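PDB 3FXG: rhamnonate dehydratase from Gibberella zeae PH-1, which probably catalyses the magnesium-dependent dehydration of rhamnonate, as a member of the mandelate racemase group of the enolase superfamily. Local coordinates for residues Gly158-Phe166 and Pro370-Ala378; Ala315-Ala326 and Phe334-Glu345. One frame throughout, in Å; residues are numbered along the deposited sequence.

Contact 1. Residues Gly158-Phe166 and Pro370-Ala378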
ATOM      1  N   GLY A 158      32.338  21.838  11.299  1.00 12.96           N
ATOM      2  CA  GLY A 158      33.608  21.424  11.865  1.00 12.76           C
ATOM      3  C   GLY A 158      34.070  20.070  11.361  1.00 16.14           C
ATOM      4  O   GLY A 158      33.662  19.616  10.294  1.00 17.22           O
ATOM      5  N   ALA A 159      34.926  19.417  12.133  1.00 16.61           N
ATOM      6  CA  ALA A 159      35.438  18.114  11.742  1.00 16.24           C
ATOM      7  C   ALA A 159      34.787  17.000  12.547  1.00 15.19           C
ATOM      8  O   ALA A 159      34.890  16.970  13.774  1.00 15.03           O
ATOM      9  CB  ALA A 159      36.959  18.074  11.925  1.00 14.81           C
ATOM     10  N   THR A 160      34.103  16.094  11.854  1.00 14.69           N
ATOM     11  CA  THR A 160      33.468  14.964  12.518  1.00 14.43           C
ATOM     12  C   THR A 160      34.462  13.806  12.530  1.00 15.79           C
ATOM     13  O   THR A 160      34.212  12.758  13.118  1.00 16.01           O
ATOM     14  CB  THR A 160      32.166  14.540  11.808  1.00 14.63           C
ATOM     15  OG1 THR A 160      32.419  14.336  10.412  1.00 15.17           O
ATOM     16  CG2 THR A 160      31.102  15.613  11.982  1.00 13.93           C
ATOM     17  N   LYS A 161      35.591  14.020  11.861  1.00 16.60           N
ATOM     18  CA  LYS A 161      36.675  13.046  11.798  1.00 17.70           C
ATOM     19  C   LYS A 161      37.948  13.812  11.465  1.00 17.14           C
ATOM     20  O   LYS A 161      37.898  14.866  10.831  1.00 16.49           O
ATOM     21  CB  LYS A 161      36.396  11.976  10.740  1.00 19.64           C
ATOM     22  CG  LYS A 161      36.002  12.511   9.379  1.00 24.13           C
ATOM     23  CD  LYS A 161      35.551  11.375   8.477  1.00 26.56           C
ATOM     24  CE  LYS A 161      34.492  11.846   7.502  1.00 28.61           C
ATOM     25  NZ  LYS A 161      33.332  12.453   8.218  1.00 23.78           N
ATOM     26  N   GLU A 162      39.088  13.294  11.901  1.00 17.29           N
ATOM     27  CA  GLU A 162      40.353  13.971  11.641  1.00 17.40           C
ATOM     28  C   GLU A 162      41.052  13.422  10.405  1.00 17.33           C
ATOM     29  O   GLU A 162      42.032  13.992   9.925  1.00 15.26           O
ATOM     30  CB  GLU A 162      41.260  13.853  12.865  1.00 20.88           C
ATOM     31  CG  GLU A 162      40.689  14.542  14.099  1.00 21.31           C
ATOM     32  CD  GLU A 162      40.544  16.048  13.914  1.00 23.94           C
ATOM     33  OE1 GLU A 162      39.504  16.603  14.333  1.00 23.70           O
ATOM     34  OE2 GLU A 162      41.473  16.678  13.361  1.00 21.44           O
ATOM     35  N   ARG A 163      40.539  12.312   9.889  1.00 15.88           N
ATOM     36  CA  ARG A 163      41.111  11.689   8.708  1.00 16.30           C
ATOM     37  C   ARG A 163      40.012  11.286   7.732  1.00 17.07           C
ATOM     38  O   ARG A 163      38.960  10.799   8.140  1.00 15.59           O
ATOM     39  CB  ARG A 163      41.930  10.464   9.120  1.00 18.48           C
ATOM     40  CG  ARG A 163      42.372   9.581   7.977  1.00 23.06           C
ATOM     41  CD  ARG A 163      43.427   8.593   8.451  1.00 26.98           C
ATOM     42  NE  ARG A 163      43.634   7.505   7.500  1.00 31.61           N
ATOM     43  CZ  ARG A 163      44.756   6.799   7.413  1.00 33.11           C
ATOM     44  NH1 ARG A 163      45.774   7.072   8.219  1.00 31.95           N
ATOM     45  NH2 ARG A 163      44.861   5.819   6.524  1.00 33.21           N
ATOM     46  N   LEU A 164      40.262  11.505   6.445  1.00 16.20           N
ATOM     47  CA  LEU A 164      39.303  11.156   5.402  1.00 18.13           C
ATOM     48  C   LEU A 164      39.878  10.002   4.590  1.00 16.48           C
ATOM     49  O   LEU A 164      40.909  10.158   3.937  1.00 17.11           O
ATOM     50  CB  LEU A 164      39.065  12.352   4.476  1.00 19.79           C
ATOM     51  CG  LEU A 164      37.624  12.812   4.228  1.00 25.46           C
ATOM     52  CD1 LEU A 164      37.629  13.833   3.094  1.00 24.48           C
ATOM     53  CD2 LEU A 164      36.734  11.631   3.865  1.00 24.44           C
ATOM     54  N   ASP A 165      39.215   8.850   4.634  1.00 16.62           N
ATOM     55  CA  ASP A 165      39.666   7.676   3.891  1.00 17.86           C
ATOM     56  C   ASP A 165      39.039   7.627   2.498  1.00 18.21           C
ATOM     57  O   ASP A 165      37.845   7.893   2.330  1.00 18.70           O
ATOM     58  CB  ASP A 165      39.332   6.401   4.668  1.00 19.61           C
ATOM     59  CG  ASP A 165      40.096   6.307   5.975  1.00 24.41           C
ATOM     60  OD1 ASP A 165      41.343   6.386   5.939  1.00 24.91           O
ATOM     61  OD2 ASP A 165      39.456   6.155   7.035  1.00 27.39           O
ATOM     62  N   PHE A 166      39.856   7.285   1.505  1.00 16.28           N
ATOM     63  CA  PHE A 166      39.416   7.225   0.114  1.00 15.24           C
ATOM     64  C   PHE A 166      39.434   5.833  -0.496  1.00 15.47           C
ATOM     65  O   PHE A 166      40.193   4.958  -0.078  1.00 15.19           O
ATOM     66  CB  PHE A 166      40.332   8.064  -0.785  1.00 13.76           C
ATOM     67  CG  PHE A 166      40.264   9.545  -0.552  1.00 14.19           C
ATOM     68  CD1 PHE A 166      39.909  10.399  -1.595  1.00 13.46           C
ATOM     69  CD2 PHE A 166      40.620  10.098   0.675  1.00 14.96           C
ATOM     70  CE1 PHE A 166      39.915  11.782  -1.419  1.00 17.23           C
ATOM     71  CE2 PHE A 166      40.627  11.479   0.861  1.00 13.76           C
ATOM     72  CZ  PHE A 166      40.274  12.323  -0.188  1.00 15.70           C
ATOM     73  N   PRO A 370      45.261  12.553  -2.240  1.00 15.51           N
ATOM     74  CA  PRO A 370      45.387  11.349  -1.415  1.00 13.69           C
ATOM     75  C   PRO A 370      46.361  10.312  -1.965  1.00 14.16           C
ATOM     76  O   PRO A 370      45.974   9.186  -2.281  1.00 12.33           O
ATOM     77  CB  PRO A 370      43.953  10.834  -1.358  1.00 14.23           C
ATOM     78  CG  PRO A 370      43.464  11.133  -2.730  1.00 13.32           C
ATOM     79  CD  PRO A 370      43.979  12.549  -2.970  1.00 14.67           C
ATOM     80  N   THR A 371      47.630  10.695  -2.068  1.00 14.21           N
ATOM     81  CA  THR A 371      48.667   9.794  -2.568  1.00 17.52           C
ATOM     82  C   THR A 371      48.795   8.532  -1.709  1.00 15.92           C
ATOM     83  O   THR A 371      49.232   7.485  -2.191  1.00 16.93           O
ATOM     84  CB  THR A 371      50.036  10.514  -2.615  1.00 19.43           C
ATOM     85  OG1 THR A 371      49.993  11.550  -3.605  1.00 24.24           O
ATOM     86  CG2 THR A 371      51.141   9.541  -2.973  1.00 25.75           C
ATOM     87  N   LYS A 372      48.414   8.639  -0.440  1.00 16.46           N
ATOM     88  CA  LYS A 372      48.481   7.514   0.492  1.00 17.86           C
ATOM     89  C   LYS A 372      47.096   6.929   0.770  1.00 15.94           C
ATOM     90  O   LYS A 372      46.930   6.122   1.681  1.00 16.15           O
ATOM     91  CB  LYS A 372      49.104   7.949   1.821  1.00 19.27           C
ATOM     92  CG  LYS A 372      50.521   8.497   1.729  1.00 24.00           C
ATOM     93  CD  LYS A 372      50.980   8.979   3.103  1.00 23.58           C
ATOM     94  CE  LYS A 372      52.377   9.569   3.059  1.00 24.17           C
ATOM     95  NZ  LYS A 372      52.457  10.764   2.176  1.00 23.45           N
ATOM     96  N   GLY A 373      46.103   7.350  -0.004  1.00 16.75           N
ATOM     97  CA  GLY A 373      44.757   6.833   0.178  1.00 15.13           C
ATOM     98  C   GLY A 373      43.940   7.543   1.242  1.00 14.79           C
ATOM     99  O   GLY A 373      42.866   7.069   1.622  1.00 14.67           O
ATOM    100  N   TYR A 374      44.436   8.678   1.724  1.00 13.95           N
ATOM    101  CA  TYR A 374      43.724   9.437   2.742  1.00 14.99           C
ATOM    102  C   TYR A 374      44.237  10.870   2.830  1.00 14.01           C
ATOM    103  O   TYR A 374      45.315  11.190   2.325  1.00 13.83           O
ATOM    104  CB  TYR A 374      43.875   8.761   4.112  1.00 16.46           C
ATOM    105  CG  TYR A 374      45.254   8.910   4.728  1.00 20.05           C
ATOM    106  CD1 TYR A 374      45.587  10.036   5.485  1.00 19.71           C
ATOM    107  CD2 TYR A 374      46.241   7.949   4.511  1.00 20.85           C
ATOM    108  CE1 TYR A 374      46.873  10.203   6.007  1.00 22.19           C
ATOM    109  CE2 TYR A 374      47.528   8.107   5.025  1.00 23.25           C
ATOM    110  CZ  TYR A 374      47.836   9.234   5.769  1.00 23.93           C
ATOM    111  OH  TYR A 374      49.112   9.397   6.254  1.00 27.44           O
ATOM    112  N   LEU A 375      43.439  11.723   3.458  1.00 12.15           N
ATOM    113  CA  LEU A 375      43.799  13.116   3.693  1.00 12.49           C
ATOM    114  C   LEU A 375      43.462  13.394   5.155  1.00 12.49           C
ATOM    115  O   LEU A 375      42.776  12.602   5.801  1.00 13.27           O
ATOM    116  CB  LEU A 375      43.008  14.071   2.788  1.00 12.07           C
ATOM    117  CG  LEU A 375      43.340  14.101   1.292  1.00 13.35           C
ATOM    118  CD1 LEU A 375      42.571  15.244   0.643  1.00 14.11           C
ATOM    119  CD2 LEU A 375      44.840  14.293   1.084  1.00 13.21           C
ATOM    120  N   THR A 376      43.944  14.515   5.679  1.00 13.28           N
ATOM    121  CA  THR A 376      43.688  14.869   7.068  1.00 12.04           C
ATOM    122  C   THR A 376      43.123  16.277   7.160  1.00 12.19           C
ATOM    123  O   THR A 376      43.161  17.034   6.188  1.00 12.95           O
ATOM    124  CB  THR A 376      44.984  14.839   7.894  1.00 13.92           C
ATOM    125  OG1 THR A 376      45.876  15.840   7.392  1.00 13.53           O
ATOM    126  CG2 THR A 376      45.648  13.470   7.807  1.00 14.04           C
ATOM    127  N   THR A 377      42.597  16.629   8.331  1.00 12.70           N
ATOM    128  CA  THR A 377      42.047  17.962   8.531  1.00 14.51           C
ATOM    129  C   THR A 377      43.149  18.988   8.296  1.00 15.07           C
ATOM    130  O   THR A 377      42.902  20.075   7.771  1.00 14.00           O
ATOM    131  CB  THR A 377      41.493  18.139   9.960  1.00 14.04           C
ATOM    132  OG1 THR A 377      42.432  17.615  10.907  1.00 16.03           O
ATOM    133  CG2 THR A 377      40.164  17.414  10.113  1.00 12.35           C
ATOM    134  N   ALA A 378      44.370  18.636   8.689  1.00 13.94           N
ATOM    135  CA  ALA A 378      45.510  19.524   8.506  1.00 13.99           C
ATOM    136  C   ALA A 378      45.683  19.866   7.027  1.00 13.68           C
ATOM    137  O   ALA A 378      45.983  21.007   6.685  1.00 11.06           O
ATOM    138  CB  ALA A 378      46.778  18.871   9.045  1.00 17.26           C
TER
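An antiparallel strand pair on the barrel domain of this enolase-superfamily enzyme joins the first residues of strand 163-169 to the short strand 374-376; the axes of residues 163-166 and 374-376 are 4.6 Å apart at closest and 165° from parallel. Leu164 and Leu375 form the hydrogen-bonded pair at its middle: Leu164 N gives a nearly straight bond to Leu375 O (2.8 Å), and Leu375 N answers to Leu164 O. Phe166 N to Gly373 O and Thr377 N to Glu162 O continue the backbone pairing at the two ends.

The two sides of the sheet differ in chemistry. On one, the guanidinium of Arg163 lies flat over the Tyr374 ring, planes 14° apart, with CZ 3.6 Å from the ring centroid in a cation-pi stack. An extended chain with CG anti to the backbone N (chi1 169°) carries the group across to the tyrosine. Asp165 OD1 meets Arg163 NE at 3.0 Å in the guanidinium plane, a salt bridge that helps set the rotation of the group while its face rests on the ring.

On the other side, Pro370 CB sits squarely over the face of Phe166, 3.8 Å from the ring centroid, in a CH-pi contact; Leu375 CG meets Phe166 CE2 obliquely. Next to the Glu162-Thr377 backbone bond, Thr377 OG1 donates to Glu162 OE2 (2.8 Å) from above the carboxylate plane.

Strand 163-169 runs parallel to strands 184-187 and 344-347 in the same sheet. Tyr332 of helix 329-335 packs against both Phe166 and Leu375, while Tyr346 of strand 344-347 touches Phe166 and Pro370.

Contact 2. Residues Ala315-Ala326 and Phe334-Glu345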
ATOM      1  N   ALA A 315      19.235  12.819   4.272  1.00  9.17           N
ATOM      2  CA  ALA A 315      19.766  11.459   4.272  1.00  9.53           C
ATOM      3  C   ALA A 315      20.131  11.035   5.696  1.00  9.41           C
ATOM      4  O   ALA A 315      19.947   9.878   6.077  1.00 10.39           O
ATOM      5  CB  ALA A 315      20.997  11.379   3.367  1.00  8.25           C
ATOM      6  N   ALA A 316      20.640  11.983   6.481  1.00  9.37           N
ATOM      7  CA  ALA A 316      21.044  11.715   7.862  1.00 11.21           C
ATOM      8  C   ALA A 316      19.882  11.287   8.756  1.00 10.89           C
ATOM      9  O   ALA A 316      20.079  10.551   9.722  1.00  9.59           O
ATOM     10  CB  ALA A 316      21.731  12.950   8.458  1.00 10.95           C
ATOM     11  N   ALA A 317      18.678  11.757   8.443  1.00 11.68           N
ATOM     12  CA  ALA A 317      17.500  11.401   9.231  1.00 12.16           C
ATOM     13  C   ALA A 317      17.151   9.929   9.020  1.00 12.00           C
ATOM     14  O   ALA A 317      16.372   9.349   9.781  1.00 11.53           O
ATOM     15  CB  ALA A 317      16.320  12.277   8.840  1.00 11.88           C
ATOM     16  N   TYR A 318      17.729   9.336   7.980  1.00 10.32           N
ATOM     17  CA  TYR A 318      17.503   7.930   7.664  1.00 11.84           C
ATOM     18  C   TYR A 318      18.820   7.152   7.685  1.00 11.85           C
ATOM     19  O   TYR A 318      18.895   6.015   7.221  1.00 11.68           O
ATOM     20  CB  TYR A 318      16.828   7.815   6.293  1.00 11.43           C
ATOM     21  CG  TYR A 318      15.407   8.327   6.312  1.00 12.98           C
ATOM     22  CD1 TYR A 318      14.366   7.527   6.785  1.00 13.61           C
ATOM     23  CD2 TYR A 318      15.109   9.632   5.916  1.00 13.50           C
ATOM     24  CE1 TYR A 318      13.064   8.014   6.868  1.00 14.78           C
ATOM     25  CE2 TYR A 318      13.807  10.129   5.998  1.00 13.87           C
ATOM     26  CZ  TYR A 318      12.792   9.316   6.475  1.00 14.97           C
ATOM     27  OH  TYR A 318      11.509   9.805   6.579  1.00 14.88           O
ATOM     28  N   ASP A 319      19.850   7.779   8.241  1.00 11.26           N
ATOM     29  CA  ASP A 319      21.172   7.173   8.335  1.00 12.03           C
ATOM     30  C   ASP A 319      21.688   6.664   6.995  1.00 12.05           C
ATOM     31  O   ASP A 319      22.399   5.660   6.933  1.00 14.00           O
ATOM     32  CB  ASP A 319      21.164   6.033   9.360  1.00 11.66           C
ATOM     33  CG  ASP A 319      20.828   6.516  10.755  1.00 13.70           C
ATOM     34  OD1 ASP A 319      21.393   7.552  11.166  1.00 12.31           O
ATOM     35  OD2 ASP A 319      20.003   5.867  11.438  1.00 14.08           O
ATOM     36  N   VAL A 320      21.317   7.353   5.920  1.00 10.27           N
ATOM     37  CA  VAL A 320      21.782   6.973   4.593  1.00 10.83           C
ATOM     38  C   VAL A 320      23.068   7.757   4.352  1.00 11.98           C
ATOM     39  O   VAL A 320      23.069   8.987   4.383  1.00 11.15           O
ATOM     40  CB  VAL A 320      20.759   7.336   3.493  1.00 11.85           C
ATOM     41  CG1 VAL A 320      21.388   7.150   2.113  1.00 11.73           C
ATOM     42  CG2 VAL A 320      19.521   6.455   3.619  1.00 10.93           C
ATOM     43  N   PRO A 321      24.188   7.052   4.128  1.00 12.19           N
ATOM     44  CA  PRO A 321      25.439   7.772   3.893  1.00 12.22           C
ATOM     45  C   PRO A 321      25.471   8.536   2.576  1.00 12.88           C
ATOM     46  O   PRO A 321      24.855   8.130   1.587  1.00 10.65           O
ATOM     47  CB  PRO A 321      26.492   6.666   3.946  1.00 14.33           C
ATOM     48  CG  PRO A 321      25.747   5.467   3.453  1.00 16.38           C
ATOM     49  CD  PRO A 321      24.411   5.595   4.153  1.00 12.44           C
ATOM     50  N   VAL A 322      26.189   9.655   2.588  1.00 11.66           N
ATOM     51  CA  VAL A 322      26.356  10.489   1.410  1.00 11.77           C
ATOM     52  C   VAL A 322      27.846  10.465   1.083  1.00 12.86           C
ATOM     53  O   VAL A 322      28.667  10.878   1.898  1.00 12.56           O
ATOM     54  CB  VAL A 322      25.934  11.957   1.681  1.00 11.87           C
ATOM     55  CG1 VAL A 322      26.163  12.796   0.437  1.00 12.84           C
ATOM     56  CG2 VAL A 322      24.467  12.020   2.091  1.00 11.16           C
ATOM     57  N   VAL A 323      28.186   9.954  -0.096  1.00 12.31           N
ATOM     58  CA  VAL A 323      29.573   9.887  -0.548  1.00 13.34           C
ATOM     59  C   VAL A 323      29.571  10.542  -1.924  1.00 14.28           C
ATOM     60  O   VAL A 323      29.339   9.884  -2.934  1.00 14.59           O
ATOM     61  CB  VAL A 323      30.058   8.426  -0.672  1.00 13.99           C
ATOM     62  CG1 VAL A 323      31.511   8.392  -1.146  1.00 12.83           C
ATOM     63  CG2 VAL A 323      29.925   7.716   0.672  1.00 13.49           C
ATOM     64  N   PRO A 324      29.811  11.861  -1.975  1.00 16.11           N
ATOM     65  CA  PRO A 324      29.823  12.594  -3.241  1.00 16.45           C
ATOM     66  C   PRO A 324      30.760  12.055  -4.313  1.00 17.26           C
ATOM     67  O   PRO A 324      31.734  11.359  -4.024  1.00 15.21           O
ATOM     68  CB  PRO A 324      30.158  14.026  -2.814  1.00 18.76           C
ATOM     69  CG  PRO A 324      30.898  13.847  -1.532  1.00 18.86           C
ATOM     70  CD  PRO A 324      30.143  12.750  -0.851  1.00 17.09           C
ATOM     71  N   HIS A 325      30.435  12.376  -5.557  1.00 19.89           N
ATOM     72  CA  HIS A 325      31.211  11.944  -6.711  1.00 23.03           C
ATOM     73  C   HIS A 325      32.434  12.830  -6.915  1.00 24.69           C
ATOM     74  O   HIS A 325      32.298  14.015  -7.222  1.00 26.25           O
ATOM     75  CB  HIS A 325      30.311  11.970  -7.955  1.00 24.61           C
ATOM     76  CG  HIS A 325      31.054  11.854  -9.249  1.00 25.34           C
ATOM     77  ND1 HIS A 325      31.683  12.927  -9.844  1.00 26.91           N
ATOM     78  CD2 HIS A 325      31.269  10.793 -10.062  1.00 26.51           C
ATOM     79  CE1 HIS A 325      32.254  12.531 -10.968  1.00 26.85           C
ATOM     80  NE2 HIS A 325      32.018  11.241 -11.124  1.00 26.85           N
ATOM     81  N   ALA A 326      33.621  12.248  -6.738  1.00 25.12           N
ATOM     82  CA  ALA A 326      34.889  12.963  -6.901  1.00 26.12           C
ATOM     83  C   ALA A 326      34.822  14.340  -6.247  1.00 26.44           C
ATOM     84  O   ALA A 326      34.746  14.441  -5.023  1.00 28.67           O
ATOM     85  CB  ALA A 326      35.221  13.096  -8.385  1.00 28.28           C
ATOM     86  N   PHE A 334      33.349  18.933   2.701  1.00 12.37           N
ATOM     87  CA  PHE A 334      32.016  18.475   3.053  1.00 13.83           C
ATOM     88  C   PHE A 334      32.081  17.143   3.799  1.00 13.47           C
ATOM     89  O   PHE A 334      31.516  17.003   4.883  1.00 12.29           O
ATOM     90  CB  PHE A 334      31.164  18.322   1.793  1.00 14.42           C
ATOM     91  CG  PHE A 334      29.806  17.748   2.054  1.00 16.78           C
ATOM     92  CD1 PHE A 334      28.827  18.503   2.686  1.00 17.08           C
ATOM     93  CD2 PHE A 334      29.515  16.436   1.693  1.00 19.33           C
ATOM     94  CE1 PHE A 334      27.575  17.959   2.960  1.00 18.80           C
ATOM     95  CE2 PHE A 334      28.266  15.884   1.964  1.00 19.79           C
ATOM     96  CZ  PHE A 334      27.298  16.648   2.599  1.00 16.79           C
ATOM     97  N   GLN A 335      32.774  16.167   3.216  1.00 13.78           N
ATOM     98  CA  GLN A 335      32.894  14.841   3.819  1.00 13.60           C
ATOM     99  C   GLN A 335      33.474  14.818   5.222  1.00 13.23           C
ATOM    100  O   GLN A 335      33.086  13.997   6.051  1.00 13.97           O
ATOM    101  CB  GLN A 335      33.750  13.920   2.940  1.00 15.36           C
ATOM    102  CG  GLN A 335      33.075  13.433   1.675  1.00 20.44           C
ATOM    103  CD  GLN A 335      31.650  12.976   1.918  1.00 21.12           C
ATOM    104  OE1 GLN A 335      30.753  13.798   2.095  1.00 20.89           O
ATOM    105  NE2 GLN A 335      31.435  11.663   1.937  1.00 20.37           N
ATOM    106  N   ILE A 336      34.412  15.714   5.491  1.00 12.76           N
ATOM    107  CA  ILE A 336      35.061  15.754   6.795  1.00 13.81           C
ATOM    108  C   ILE A 336      34.190  16.382   7.885  1.00 13.21           C
ATOM    109  O   ILE A 336      34.488  16.249   9.069  1.00 13.91           O
ATOM    110  CB  ILE A 336      36.390  16.551   6.701  1.00 13.85           C
ATOM    111  CG1 ILE A 336      37.336  16.151   7.832  1.00 15.88           C
ATOM    112  CG2 ILE A 336      36.107  18.045   6.762  1.00 15.61           C
ATOM    113  CD1 ILE A 336      37.897  14.755   7.679  1.00 18.36           C
ATOM    114  N   SER A 337      33.095  17.027   7.488  1.00 11.99           N
ATOM    115  CA  SER A 337      32.249  17.739   8.443  1.00 12.58           C
ATOM    116  C   SER A 337      30.869  17.219   8.825  1.00 11.97           C
ATOM    117  O   SER A 337      30.260  17.746   9.760  1.00 13.00           O
ATOM    118  CB  SER A 337      32.075  19.176   7.957  1.00 15.27           C
ATOM    119  OG  SER A 337      31.365  19.191   6.730  1.00 18.38           O
ATOM    120  N   GLN A 338      30.364  16.206   8.134  1.00 11.71           N
ATOM    121  CA  GLN A 338      29.027  15.710   8.434  1.00 14.06           C
ATOM    122  C   GLN A 338      28.990  14.398   9.213  1.00 14.48           C
ATOM    123  O   GLN A 338      29.981  13.668   9.284  1.00 13.73           O
ATOM    124  CB  GLN A 338      28.234  15.564   7.130  1.00 14.77           C
ATOM    125  CG  GLN A 338      28.224  16.825   6.272  1.00 14.41           C
ATOM    126  CD  GLN A 338      27.550  18.003   6.958  1.00 17.33           C
ATOM    127  OE1 GLN A 338      28.182  19.025   7.233  1.00 19.90           O
ATOM    128  NE2 GLN A 338      26.261  17.867   7.235  1.00 16.63           N
ATOM    129  N   PRO A 339      27.838  14.088   9.826  1.00 14.10           N
ATOM    130  CA  PRO A 339      27.725  12.847  10.589  1.00 14.02           C
ATOM    131  C   PRO A 339      27.549  11.606   9.719  1.00 13.65           C
ATOM    132  O   PRO A 339      27.879  10.498  10.146  1.00 11.85           O
ATOM    133  CB  PRO A 339      26.513  13.103  11.482  1.00 16.19           C
ATOM    134  CG  PRO A 339      25.656  13.989  10.625  1.00 16.22           C
ATOM    135  CD  PRO A 339      26.667  14.957  10.059  1.00 15.05           C
ATOM    136  N   ASN A 340      27.045  11.792   8.501  1.00 13.30           N
ATOM    137  CA  ASN A 340      26.792  10.669   7.596  1.00 13.25           C
ATOM    138  C   ASN A 340      27.577  10.702   6.280  1.00 12.61           C
ATOM    139  O   ASN A 340      27.033  10.403   5.217  1.00 11.96           O
ATOM    140  CB  ASN A 340      25.292  10.593   7.293  1.00 12.40           C
ATOM    141  CG  ASN A 340      24.775  11.835   6.590  1.00 13.49           C
ATOM    142  OD1 ASN A 340      25.215  12.952   6.874  1.00 12.87           O
ATOM    143  ND2 ASN A 340      23.819  11.650   5.681  1.00 12.64           N
ATOM    144  N   THR A 341      28.856  11.056   6.360  1.00 12.70           N
ATOM    145  CA  THR A 341      29.726  11.122   5.184  1.00 12.43           C
ATOM    146  C   THR A 341      30.994  10.358   5.566  1.00 14.30           C
ATOM    147  O   THR A 341      32.029  10.955   5.858  1.00 14.63           O
ATOM    148  CB  THR A 341      30.048  12.591   4.842  1.00 12.26           C
ATOM    149  OG1 THR A 341      30.455  13.285   6.030  1.00 13.90           O
ATOM    150  CG2 THR A 341      28.813  13.280   4.271  1.00 11.12           C
ATOM    151  N   PRO A 342      30.919   9.014   5.551  1.00 14.42           N
ATOM    152  CA  PRO A 342      31.963   8.038   5.893  1.00 14.53           C
ATOM    153  C   PRO A 342      33.299   8.023   5.160  1.00 15.55           C
ATOM    154  O   PRO A 342      34.334   7.741   5.765  1.00 13.49           O
ATOM    155  CB  PRO A 342      31.231   6.706   5.766  1.00 15.52           C
ATOM    156  CG  PRO A 342      30.321   6.953   4.622  1.00 15.89           C
ATOM    157  CD  PRO A 342      29.758   8.325   4.950  1.00 15.67           C
ATOM    158  N   PHE A 343      33.289   8.293   3.864  1.00 14.18           N
ATOM    159  CA  PHE A 343      34.531   8.278   3.113  1.00 14.57           C
ATOM    160  C   PHE A 343      34.420   9.076   1.836  1.00 14.03           C
ATOM    161  O   PHE A 343      33.391   9.691   1.561  1.00 15.99           O
ATOM    162  CB  PHE A 343      34.955   6.836   2.824  1.00 13.60           C
ATOM    163  CG  PHE A 343      33.830   5.953   2.364  1.00 13.88           C
ATOM    164  CD1 PHE A 343      33.378   6.003   1.051  1.00 15.06           C
ATOM    165  CD2 PHE A 343      33.214   5.079   3.252  1.00 15.23           C
ATOM    166  CE1 PHE A 343      32.321   5.194   0.628  1.00 15.08           C
ATOM    167  CE2 PHE A 343      32.155   4.266   2.839  1.00 16.83           C
ATOM    168  CZ  PHE A 343      31.710   4.328   1.521  1.00 13.31           C
ATOM    169  N   GLN A 344      35.486   9.053   1.049  1.00 15.72           N
ATOM    170  CA  GLN A 344      35.538   9.829  -0.173  1.00 16.24           C
ATOM    171  C   GLN A 344      36.041   9.064  -1.386  1.00 17.19           C
ATOM    172  O   GLN A 344      36.814   8.116  -1.269  1.00 15.30           O
ATOM    173  CB  GLN A 344      36.440  11.044   0.064  1.00 16.18           C
ATOM    174  CG  GLN A 344      36.767  11.819  -1.184  1.00 17.59           C
ATOM    175  CD  GLN A 344      35.822  12.963  -1.421  1.00 16.72           C
ATOM    176  OE1 GLN A 344      35.633  13.395  -2.554  1.00 19.50           O
ATOM    177  NE2 GLN A 344      35.235  13.477  -0.350  1.00 14.72           N
ATOM    178  N   GLU A 345      35.595   9.498  -2.557  1.00 17.71           N
ATOM    179  CA  GLU A 345      36.023   8.887  -3.800  1.00 16.83           C
ATOM    180  C   GLU A 345      37.121   9.729  -4.436  1.00 16.94           C
ATOM    181  O   GLU A 345      37.124  10.955  -4.326  1.00 14.69           O
ATOM    182  CB  GLU A 345      34.866   8.795  -4.795  1.00 19.15           C
ATOM    183  CG  GLU A 345      35.335   8.541  -6.227  1.00 17.64           C
ATOM    184  CD  GLU A 345      34.210   8.536  -7.247  1.00 19.15           C
ATOM    185  OE1 GLU A 345      33.326   9.413  -7.164  1.00 20.93           O
ATOM    186  OE2 GLU A 345      34.222   7.664  -8.145  1.00 14.30           O
TER
HETATM  187  O   HOH W   1      33.299  11.204  -1.998  1.00 24.70           O
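The Phe334 ring receives Val322 CG1 at its edge, near the ring plane, with CE2 4.0 Å from that methyl, while Pro324 approaches the same ring obliquely. Val323 turns its two methyls to Phe343, CG2 coming obliquely to within 3.5 Å of CE1. The imidazole of His325 and the carboxylate of Glu345 stand almost perpendicular, planes 89° apart.

Two side-chain amides stitch the loops together. Gln335 NE2 donates to Val322 O (2.9 Å), on a lone pair of that carbonyl, and also to Phe343 O (2.8 Å). With both acceptors near the amide plane, one across the contact and one in its own segment, the rotation of the amide is set. Asn340 ND2 reaches Val320 O at 3.1 Å and has a second acceptor in Ala312 O of helix 305-316; chi1 of 62° sets CG between the backbone N and carbonyl carbon, bringing the amide against Ala316 CB. The backbone O of Asn340 accepts from Val322 N at 2.9 Å, nearly along the C=O axis.

Farther on, Ala326 N donates to Glu345 OE1 (2.9 Å) from the anti side and well out of the carboxylate plane, and a water donates to Pro324 O and accepts from Glu345 N. Glu345 OE2 is engaged by Thr169 and Lys185, and His325 ND1 by Asp298.

A Schellman motif with Asp319 as C-prime residue ends helix 305-316, and the chain then runs beside strand 294-295 to His325, close to the magnesium ion. Segment 315-326 thus leads from a helix end into the metal-bearing mouth of the barrel, and strand 344-347 runs beside its end at Ala326, consistent with the modified TIM barrel of the enolase superfamily.

How the contacts relate
Two ways of joining chain around one barrel can be compared here. Contact 2 is mostly buried and approaches the metal site through His325; contact 1 is partly exposed, and the side chain of Phe166 is about 14 Å from the magnesium ion. Regular backbone pairing carries contact 1, with charged and aromatic groups on its more open side, whereas contact 2 has a single backbone-to-backbone bond and depends largely on side-chain amides, a carboxylate and a bridging water. They share a sheet through neighbouring strands 163-169 and 344-347, and they touch directly: Thr160 binds the backbone of Ile336 and Gln338, and Lys161 that of Gln335. Both also reach the second subunit.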